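Long-range contacts in 2-amino-4-hydroxy-6-hydroxymethyldihydropteridine pyrophosphokinase (Haemophilus influenzae, PDB 1CBK), which probably transfers pyrophosphate from ATP to 6-hydroxymethyl-7,8-dihydropterin, a step in folate biosynthesis, and holds a pterin analogue in this crystal structure: residues A[7-13]-A[91-97]; A[39-43]-A[54-58]; A[120-126]-A[149-155]. All blocks are in the same frame, centred on the assembly; numbering follows the deposited sequence.

Interaction 1: residues A[7-13]-A[91-97]; sequences ALGSNLN and ERTLDLD. With ROI (7,8-dihydro-7,7-dimethyl-6-hydroxypterin), chain D; SO4 (sulfate ion), chain C.
Ala7 pairs with Asp97 and Gly9 with Asp95 as antiparallel hydrogen-bonded pairs, joining strand 2-10 to strand 95-101 at one edge of the antiparallel sheet of the HPPK fold. Two backbone bonds close each pair, among them Ala7 N to Asp97 O at 2.8 Å. Between them, Leu8 and Leu96 form the non-hydrogen-bonded pair and pack together on the other face of the sheet, Leu8 CG lying 3.7 Å from Leu96 CD2. Both leucines suit this buried layer, Leu8 meeting helix 15-27 and Leu96 helix 67-80.

At the end of strand 2-10 and just past it, polar side chains join the backbone in holding the segments. Asn11 works like a piece of backbone: its OD1 accepts from Arg92 N at 3.0 Å, while its own N gives a nearly straight bond (176°) to Arg92 O. With chi1 at 76° the carboxamide turns back toward Arg92, and ND2 is held by Pro52 O. Ser10 OG donates to Thr93 O at 2.6 Å, arriving from well above the carbonyl plane.

A third group of contacts serves the ligand pocket. Gly9 brings CA within 3.9 Å of pterin O4, a closeness that suits a residue without a side chain. Arg92 points away from 7-13 and bends twice, bringing NH1 into a salt bridge with Asp95 OD2, whose OD1 is paired with Arg83. Sulfate sits at the guanidinium edge, consistent with a site that handles phosphate groups. NH1 binds its O2 and NH2 its O3, while pterin O9 lies over one guanidinium face, 3.3 Å from NH1.

Interaction 2: residues A[39-43]-A[54-58]; sequences SFYKS and YVNAV. With ROI (7,8-dihydro-7,7-dimethyl-6-hydroxypterin), chain D.
Ser43 OG donates to Asn56 OD1 at 2.9 Å, in the plane of the amide carbonyl, and both side chains turn to the same pterin. A chi1 of 59° sets OG between the backbone N and carbonyl carbon of Ser43, where it also accepts from pterin N2. OD1 accepts from pterin N3 at 3.0 Å, and Asn56 ND2 gives a nearly straight bond (171°) to pterin O4 at 2.8 Å. An asparagine suits this edge because one amide offers both an acceptor and a donor to the adjacent ring N-H and C=O. Tyr54 supplies a flat surface: pterin C8A lies 3.5 Å above its ring plane, over the centre.

These residues sit on a beta hairpin of strands 32-43 and 54-63, in which Tyr41 with Asn56 and Ser43 with Tyr54 are antiparallel hydrogen-bonded pairs. Such alignment puts Ser43, Tyr54 and Asn56 on one face, where Tyr41 turns its ring edge to Asn56 O. In the next shell, Leu8 O accepts a second bond from Asn56 ND2, which fixes the rotation of the amide, and Gln51 holds the Tyr54 hydroxyl.

Behind the pocket, Phe40 CB meets Val55 CG1 at 3.9 Å and its CD1 meets Ala57 CB at 3.8 Å; Phe40 and Val55 suit a layer packed against helix 15-27.

Interaction 3: residues A[120-126]-A[149-155]; sequences NREFVIV and QFADHKM. With ROI (7,8-dihydro-7,7-dimethyl-6-hydroxypterin), chain D.
Phe150 lays its ring flat over the backbone of Glu122 in a CH-pi contact, with Glu122 CA 3.8 Å from the ring centroid and 12° off the normal. Gln149 CB closes over the opposite face. The Ile125 side chain crosses that of Phe150 at about a right angle, its CB coming to 3.5 Å from Phe150 CE2. A broad flat ring suits this place, where it covers the backbone of the first helical turn and the side of Ile125.

Met155 lies alongside Glu122, the two chains running in opposite directions. Its SD is 3.8 Å from Phe123 CB. Met155 and Val126 reach toward each other tip to tip, and the bend at chi3 (-65°) brings CE to 3.6 Å from Val126 CB. An unbranched, flexible thioether suits a course along the helix surface from Glu122 and Phe123 to Val126. CE also lies over one face of the His153 ring, while His153 ND1 accepts from Met155 N in the ring plane.

This is the packing of the loop between helix 143-146 and strand 156-157, with its type I turn from Phe150 to His153, onto the start of helix 122-131. Arg121 is the N-cap residue, and its O accepts from both Val124 N and Ile125 N. The Glu122 carboxylate stands nearly perpendicular to the His153 ring plane, and a water bridges its OE1 to Lys154 N.

On the pocket side, chi1 of 49° tucks Phe123 CG between its backbone N and carbonyl carbon, and the ring meets the ligand by its face, with pterin N3 3.3 Å above its centre. Arg121 CB backs the other face. The Arg121 guanidinium turns one face to the pterin methyl C16, and its NH2 forms a salt bridge with Asp117 of the second subunit.

From the N terminus, strand 2-10 contributes 7-13 first, but interaction 1 closes only when 91-97 arrives, after helices 15-27 and 67-80. Within that long loop lies the short one of interaction 2, a hairpin whose strands are joined across ten residues. The two share a sheet: strands 2-10 and 54-63 are neighbours, with Ser10 O and Val55 N 2.8 Å apart. Interaction 3 follows in series, bringing the loop before strand 156-157 back onto helix 122-131. It touches interaction 2 where Ser43 CB meets Met155 SD, but stays about 5 Å from interaction 1 at the nearest atoms. All three reach the pterin, Tyr54 and Phe123 covering its two faces.

Interaction 1: residues A[7-13]-A[91-97]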
# COMPACT_ATOMS: atom_id res chain seq x y z
N ALA A 7 3.73 1.13 -14.26
CA ALA A 7 2.54 0.32 -13.97
C ALA A 7 1.34 1.03 -14.61
O ALA A 7 1.24 2.26 -14.55
CB ALA A 7 2.33 0.19 -12.44
N LEU A 8 0.47 0.26 -15.26
CA LEU A 8 -0.73 0.82 -15.90
C LEU A 8 -1.97 0.09 -15.39
O LEU A 8 -1.97 -1.13 -15.27
CB LEU A 8 -0.67 0.67 -17.44
CG LEU A 8 0.51 1.18 -18.27
CD1 LEU A 8 1.62 0.13 -18.31
CD2 LEU A 8 0.02 1.52 -19.66
N GLY A 9 -3.04 0.83 -15.16
CA GLY A 9 -4.28 0.21 -14.69
C GLY A 9 -5.49 1.00 -15.16
O GLY A 9 -5.38 2.20 -15.38
N SER A 10 -6.62 0.33 -15.34
CA SER A 10 -7.85 1.00 -15.78
C SER A 10 -9.03 0.11 -15.54
O SER A 10 -8.90 -1.11 -15.65
CB SER A 10 -7.80 1.32 -17.29
OG SER A 10 -9.08 1.72 -17.81
N ASN A 11 -10.17 0.68 -15.17
CA ASN A 11 -11.38 -0.12 -15.03
C ASN A 11 -12.61 0.64 -15.56
O ASN A 11 -13.74 0.27 -15.27
CB ASN A 11 -11.62 -0.61 -13.58
CG ASN A 11 -12.16 0.46 -12.65
OD1 ASN A 11 -11.91 1.66 -12.82
ND2 ASN A 11 -12.84 0.03 -11.61
N LEU A 12 -12.38 1.64 -16.41
CA LEU A 12 -13.47 2.46 -16.91
C LEU A 12 -13.29 2.84 -18.38
O LEU A 12 -12.17 3.06 -18.85
CB LEU A 12 -13.56 3.75 -16.06
CG LEU A 12 -14.80 4.29 -15.34
CD1 LEU A 12 -14.70 5.80 -15.27
CD2 LEU A 12 -16.10 3.90 -16.02
N ASN A 13 -14.40 2.85 -19.12
CA ASN A 13 -14.41 3.21 -20.54
C ASN A 13 -13.45 2.40 -21.41
O ASN A 13 -12.56 2.95 -22.07
CB ASN A 13 -14.13 4.72 -20.71
CG ASN A 13 -15.22 5.61 -20.11
OD1 ASN A 13 -16.31 5.14 -19.77
ND2 ASN A 13 -14.93 6.90 -20.00
N GLU A 91 -13.40 3.90 -9.48
CA GLU A 91 -13.24 3.90 -10.94
C GLU A 91 -12.34 5.00 -11.55
O GLU A 91 -12.45 6.16 -11.20
CB GLU A 91 -14.62 3.95 -11.61
CG GLU A 91 -15.62 2.89 -11.14
CD GLU A 91 -16.43 3.28 -9.90
OE1 GLU A 91 -16.17 4.32 -9.25
OE2 GLU A 91 -17.37 2.52 -9.57
N ARG A 92 -11.51 4.61 -12.51
CA ARG A 92 -10.63 5.55 -13.20
C ARG A 92 -10.38 4.98 -14.60
O ARG A 92 -10.23 3.77 -14.77
CB ARG A 92 -9.29 5.67 -12.46
CG ARG A 92 -8.52 4.33 -12.42
CD ARG A 92 -7.69 4.19 -11.19
NE ARG A 92 -8.52 4.37 -10.01
CZ ARG A 92 -8.20 5.21 -9.02
NH1 ARG A 92 -7.05 5.89 -9.07
NH2 ARG A 92 -9.02 5.33 -7.98
N THR A 93 -10.34 5.86 -15.60
CA THR A 93 -10.10 5.43 -16.97
C THR A 93 -8.64 5.01 -17.19
O THR A 93 -8.36 4.19 -18.06
CB THR A 93 -10.48 6.53 -17.97
OG1 THR A 93 -9.77 7.72 -17.63
CG2 THR A 93 -12.00 6.83 -17.92
N LEU A 94 -7.72 5.58 -16.42
CA LEU A 94 -6.29 5.26 -16.56
C LEU A 94 -5.41 5.84 -15.45
O LEU A 94 -5.60 6.98 -15.02
CB LEU A 94 -5.76 5.81 -17.91
CG LEU A 94 -4.26 5.62 -18.23
CD1 LEU A 94 -4.02 4.18 -18.69
CD2 LEU A 94 -3.84 6.59 -19.32
N ASP A 95 -4.44 5.04 -15.01
CA ASP A 95 -3.44 5.46 -14.03
C ASP A 95 -2.10 4.93 -14.56
O ASP A 95 -2.01 3.76 -14.93
CB ASP A 95 -3.69 4.83 -12.64
CG ASP A 95 -4.37 5.77 -11.68
OD1 ASP A 95 -4.69 6.91 -12.05
OD2 ASP A 95 -4.61 5.36 -10.52
N LEU A 96 -1.11 5.82 -14.66
CA LEU A 96 0.25 5.48 -15.10
C LEU A 96 1.11 5.79 -13.88
O LEU A 96 1.02 6.89 -13.35
CB LEU A 96 0.70 6.37 -16.27
CG LEU A 96 -0.15 6.21 -17.55
CD1 LEU A 96 0.43 7.08 -18.66
CD2 LEU A 96 -0.19 4.75 -17.95
N ASP A 97 1.90 4.83 -13.41
CA ASP A 97 2.74 5.04 -12.22
C ASP A 97 4.20 4.59 -12.44
O ASP A 97 4.42 3.49 -12.94
CB ASP A 97 2.18 4.25 -11.03
CG ASP A 97 0.87 4.81 -10.50
OD1 ASP A 97 0.83 6.01 -10.14
OD2 ASP A 97 -0.12 4.05 -10.42
N1 ROI D . -7.38 -2.34 -8.19
C2 ROI D . -6.84 -3.10 -9.21
N2 ROI D . -7.18 -4.42 -9.25
N3 ROI D . -6.00 -2.60 -10.15
C4 ROI D . -5.62 -1.30 -10.15
O4 ROI D . -4.89 -0.82 -11.03
C4A ROI D . -6.10 -0.46 -9.09
N5 ROI D . -5.74 0.79 -9.04
C6 ROI D . -6.16 1.67 -8.07
C7 ROI D . -6.97 1.12 -6.86
C16 ROI D . -6.03 0.90 -5.61
C15 ROI D . -8.16 2.03 -6.53
N8 ROI D . -7.52 -0.25 -7.12
C8A ROI D . -7.02 -1.07 -8.12
O9 ROI D . -5.83 2.89 -8.24
S SO4 C . -7.03 7.44 -5.58
O1 SO4 C . -6.20 6.89 -4.35
O2 SO4 C . -6.09 7.47 -6.92
O3 SO4 C . -8.18 6.51 -5.73
O4 SO4 C . -7.55 8.95 -5.33

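Interaction 2: residues A[39-43]-A[54-58]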
# COMPACT_ATOMS: atom_id res chain seq x y z
N SER A 39 1.79 -9.13 -20.17
CA SER A 39 0.45 -9.50 -20.62
C SER A 39 -0.51 -8.57 -19.85
O SER A 39 -0.09 -7.90 -18.89
CB SER A 39 0.14 -10.94 -20.19
OG SER A 39 1.00 -11.88 -20.82
N PHE A 40 -1.77 -8.50 -20.28
CA PHE A 40 -2.78 -7.68 -19.63
C PHE A 40 -3.50 -8.64 -18.66
O PHE A 40 -3.88 -9.76 -19.06
CB PHE A 40 -3.78 -7.12 -20.65
CG PHE A 40 -3.27 -5.94 -21.45
CD1 PHE A 40 -1.92 -5.62 -21.50
CD2 PHE A 40 -4.17 -5.15 -22.18
CE1 PHE A 40 -1.46 -4.54 -22.27
CE2 PHE A 40 -3.72 -4.07 -22.96
CZ PHE A 40 -2.37 -3.76 -23.01
N TYR A 41 -3.69 -8.21 -17.42
CA TYR A 41 -4.30 -9.06 -16.40
C TYR A 41 -5.55 -8.41 -15.88
O TYR A 41 -5.48 -7.24 -15.52
CB TYR A 41 -3.36 -9.25 -15.19
CG TYR A 41 -2.10 -10.03 -15.49
CD1 TYR A 41 -1.01 -9.41 -16.11
CD2 TYR A 41 -2.04 -11.39 -15.21
CE1 TYR A 41 0.13 -10.14 -16.45
CE2 TYR A 41 -0.90 -12.13 -15.55
CZ TYR A 41 0.16 -11.50 -16.17
OH TYR A 41 1.26 -12.24 -16.55
N LYS A 42 -6.66 -9.16 -15.85
CA LYS A 42 -7.94 -8.67 -15.32
C LYS A 42 -7.90 -9.07 -13.84
O LYS A 42 -7.80 -10.25 -13.50
CB LYS A 42 -9.12 -9.35 -16.03
CG LYS A 42 -10.51 -8.82 -15.61
CD LYS A 42 -11.56 -9.28 -16.61
CE LYS A 42 -12.93 -8.66 -16.37
NZ LYS A 42 -13.77 -9.44 -15.42
N SER A 43 -7.98 -8.08 -12.96
CA SER A 43 -7.86 -8.33 -11.54
C SER A 43 -9.01 -7.76 -10.73
O SER A 43 -9.62 -6.76 -11.11
CB SER A 43 -6.54 -7.71 -11.06
OG SER A 43 -6.53 -6.31 -11.32
N TYR A 54 -10.31 -4.48 -12.80
CA TYR A 54 -9.32 -3.69 -13.51
C TYR A 54 -8.56 -4.49 -14.52
O TYR A 54 -8.58 -5.73 -14.47
CB TYR A 54 -8.29 -3.15 -12.51
CG TYR A 54 -8.76 -1.95 -11.74
CD1 TYR A 54 -9.68 -2.08 -10.67
CD2 TYR A 54 -8.30 -0.68 -12.06
CE1 TYR A 54 -10.10 -0.94 -9.95
CE2 TYR A 54 -8.72 0.45 -11.35
CZ TYR A 54 -9.61 0.31 -10.31
OH TYR A 54 -9.98 1.44 -9.65
N VAL A 55 -7.96 -3.79 -15.49
CA VAL A 55 -7.07 -4.42 -16.47
C VAL A 55 -5.71 -3.75 -16.13
O VAL A 55 -5.64 -2.50 -16.03
CB VAL A 55 -7.49 -4.21 -17.95
CG1 VAL A 55 -6.47 -4.90 -18.88
CG2 VAL A 55 -8.86 -4.84 -18.19
N ASN A 56 -4.71 -4.58 -15.84
CA ASN A 56 -3.39 -4.13 -15.42
C ASN A 56 -2.23 -4.65 -16.26
O ASN A 56 -2.31 -5.73 -16.83
CB ASN A 56 -3.13 -4.56 -13.97
CG ASN A 56 -3.91 -3.74 -12.96
OD1 ASN A 56 -4.89 -4.22 -12.39
ND2 ASN A 56 -3.47 -2.53 -12.71
N ALA A 57 -1.15 -3.88 -16.31
CA ALA A 57 0.04 -4.27 -17.04
C ALA A 57 1.20 -3.45 -16.50
O ALA A 57 1.01 -2.53 -15.69
CB ALA A 57 -0.13 -4.03 -18.56
N VAL A 58 2.40 -3.85 -16.90
CA VAL A 58 3.64 -3.17 -16.52
C VAL A 58 4.45 -3.10 -17.80
O VAL A 58 4.56 -4.10 -18.53
CB VAL A 58 4.47 -3.97 -15.42
CG1 VAL A 58 5.81 -3.24 -15.14
CG2 VAL A 58 3.69 -4.06 -14.09
N1 ROI D . -7.38 -2.34 -8.19
C2 ROI D . -6.84 -3.10 -9.21
N2 ROI D . -7.18 -4.42 -9.25
N3 ROI D . -6.00 -2.60 -10.15
C4 ROI D . -5.62 -1.30 -10.15
O4 ROI D . -4.89 -0.82 -11.03
C4A ROI D . -6.10 -0.46 -9.09
N5 ROI D . -5.74 0.79 -9.04
C6 ROI D . -6.16 1.67 -8.07
C7 ROI D . -6.97 1.12 -6.86
C16 ROI D . -6.03 0.90 -5.61
C15 ROI D . -8.16 2.03 -6.53
N8 ROI D . -7.52 -0.25 -7.12
C8A ROI D . -7.02 -1.07 -8.12
O9 ROI D . -5.83 2.89 -8.24

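Interaction 3: residues A[120-126]-A[149-155]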
# COMPACT_ATOMS: atom_id res chain seq x y z
N ASN A 120 3.15 -4.91 -2.73
CA ASN A 120 2.19 -5.80 -2.06
C ASN A 120 0.96 -5.99 -2.93
O ASN A 120 -0.02 -6.61 -2.51
CB ASN A 120 1.77 -5.21 -0.71
CG ASN A 120 2.88 -5.30 0.33
OD1 ASN A 120 3.75 -6.16 0.23
ND2 ASN A 120 2.86 -4.41 1.33
N ARG A 121 1.01 -5.48 -4.16
CA ARG A 121 -0.11 -5.59 -5.09
C ARG A 121 0.14 -6.67 -6.12
O ARG A 121 1.08 -6.58 -6.90
CB ARG A 121 -0.34 -4.24 -5.78
CG ARG A 121 -0.88 -3.18 -4.85
CD ARG A 121 -1.02 -1.83 -5.56
NE ARG A 121 -1.48 -0.81 -4.64
CZ ARG A 121 -1.97 0.37 -5.00
NH1 ARG A 121 -2.08 0.68 -6.29
NH2 ARG A 121 -2.36 1.25 -4.08
N GLU A 122 -0.76 -7.65 -6.17
CA GLU A 122 -0.63 -8.74 -7.11
C GLU A 122 -0.61 -8.29 -8.58
O GLU A 122 0.07 -8.91 -9.41
CB GLU A 122 -1.78 -9.73 -6.93
CG GLU A 122 -3.17 -9.14 -7.23
CD GLU A 122 -4.29 -10.16 -7.07
OE1 GLU A 122 -4.02 -11.35 -6.82
OE2 GLU A 122 -5.47 -9.76 -7.20
N PHE A 123 -1.39 -7.25 -8.88
CA PHE A 123 -1.50 -6.75 -10.25
C PHE A 123 -0.34 -5.87 -10.68
O PHE A 123 -0.37 -5.27 -11.76
CB PHE A 123 -2.85 -6.03 -10.45
CG PHE A 123 -3.18 -5.05 -9.38
CD1 PHE A 123 -2.74 -3.73 -9.46
CD2 PHE A 123 -3.96 -5.42 -8.29
CE1 PHE A 123 -3.07 -2.80 -8.49
CE2 PHE A 123 -4.30 -4.50 -7.31
CZ PHE A 123 -3.86 -3.19 -7.40
N VAL A 124 0.64 -5.73 -9.80
CA VAL A 124 1.84 -4.98 -10.07
C VAL A 124 3.00 -5.98 -10.14
O VAL A 124 3.74 -6.03 -11.13
CB VAL A 124 2.14 -3.97 -8.95
CG1 VAL A 124 3.57 -3.43 -9.09
CG2 VAL A 124 1.17 -2.82 -8.98
N ILE A 125 3.14 -6.81 -9.10
CA ILE A 125 4.26 -7.76 -9.02
C ILE A 125 4.23 -8.92 -9.98
O ILE A 125 5.29 -9.32 -10.49
CB ILE A 125 4.50 -8.25 -7.57
CG1 ILE A 125 4.90 -7.06 -6.68
CG2 ILE A 125 5.56 -9.40 -7.52
CD1 ILE A 125 6.24 -6.41 -7.03
N VAL A 126 3.05 -9.48 -10.24
CA VAL A 126 2.97 -10.61 -11.17
C VAL A 126 3.40 -10.19 -12.59
O VAL A 126 4.18 -10.92 -13.24
CB VAL A 126 1.58 -11.29 -11.12
CG1 VAL A 126 1.39 -12.22 -12.31
CG2 VAL A 126 1.43 -12.03 -9.80
N GLN A 149 4.21 -14.58 -2.64
CA GLN A 149 2.94 -14.20 -2.02
C GLN A 149 1.74 -14.27 -2.98
O GLN A 149 0.59 -14.44 -2.55
CB GLN A 149 3.10 -12.77 -1.50
CG GLN A 149 2.02 -12.26 -0.59
CD GLN A 149 2.21 -10.79 -0.26
OE1 GLN A 149 3.23 -10.18 -0.59
NE2 GLN A 149 1.21 -10.20 0.37
N PHE A 150 2.00 -14.16 -4.28
CA PHE A 150 0.95 -14.15 -5.28
C PHE A 150 0.89 -15.39 -6.15
O PHE A 150 0.29 -15.38 -7.23
CB PHE A 150 1.13 -12.91 -6.16
CG PHE A 150 1.43 -11.66 -5.38
CD1 PHE A 150 0.53 -11.17 -4.45
CD2 PHE A 150 2.64 -10.97 -5.59
CE1 PHE A 150 0.79 -10.02 -3.72
CE2 PHE A 150 2.92 -9.80 -4.85
CZ PHE A 150 1.99 -9.33 -3.92
N ALA A 151 1.49 -16.48 -5.67
CA ALA A 151 1.52 -17.74 -6.43
C ALA A 151 0.13 -18.31 -6.70
O ALA A 151 -0.06 -19.00 -7.70
CB ALA A 151 2.39 -18.78 -5.73
N ASP A 152 -0.83 -18.02 -5.83
CA ASP A 152 -2.18 -18.52 -6.02
C ASP A 152 -3.18 -17.44 -6.43
O ASP A 152 -4.38 -17.58 -6.17
CB ASP A 152 -2.63 -19.25 -4.75
CG ASP A 152 -1.75 -20.45 -4.43
OD1 ASP A 152 -1.49 -21.26 -5.36
OD2 ASP A 152 -1.31 -20.56 -3.26
N HIS A 153 -2.69 -16.40 -7.10
CA HIS A 153 -3.54 -15.30 -7.56
C HIS A 153 -4.61 -15.80 -8.54
O HIS A 153 -4.40 -16.78 -9.28
CB HIS A 153 -2.70 -14.18 -8.21
CG HIS A 153 -2.20 -14.51 -9.58
ND1 HIS A 153 -2.97 -14.34 -10.71
CD2 HIS A 153 -1.02 -15.00 -10.00
CE1 HIS A 153 -2.28 -14.72 -11.77
NE2 HIS A 153 -1.09 -15.13 -11.37
N LYS A 154 -5.76 -15.14 -8.54
CA LYS A 154 -6.82 -15.55 -9.44
C LYS A 154 -7.03 -14.58 -10.63
O LYS A 154 -8.12 -14.55 -11.21
CB LYS A 154 -8.12 -15.75 -8.64
CG LYS A 154 -8.04 -16.91 -7.64
CD LYS A 154 -9.32 -16.99 -6.82
CE LYS A 154 -9.18 -17.87 -5.57
NZ LYS A 154 -10.38 -17.74 -4.67
N MET A 155 -6.00 -13.81 -10.97
CA MET A 155 -6.11 -12.86 -12.08
C MET A 155 -6.22 -13.62 -13.39
O MET A 155 -5.70 -14.74 -13.51
CB MET A 155 -4.91 -11.91 -12.11
CG MET A 155 -4.73 -11.11 -10.84
SD MET A 155 -3.50 -9.78 -11.02
CE MET A 155 -1.99 -10.75 -11.28
N1 ROI D . -7.38 -2.34 -8.19
C2 ROI D . -6.84 -3.10 -9.21
N2 ROI D . -7.18 -4.42 -9.25
N3 ROI D . -6.00 -2.60 -10.15
C4 ROI D . -5.62 -1.30 -10.15
O4 ROI D . -4.89 -0.82 -11.03
C4A ROI D . -6.10 -0.46 -9.09
N5 ROI D . -5.74 0.79 -9.04
C6 ROI D . -6.16 1.67 -8.07
C7 ROI D . -6.97 1.12 -6.86
C16 ROI D . -6.03 0.90 -5.61
C15 ROI D . -8.16 2.03 -6.53
N8 ROI D . -7.52 -0.25 -7.12
C8A ROI D . -7.02 -1.07 -8.12
O9 ROI D . -5.83 2.89 -8.24
O HOH W 1 -6.21 -13.12 -6.53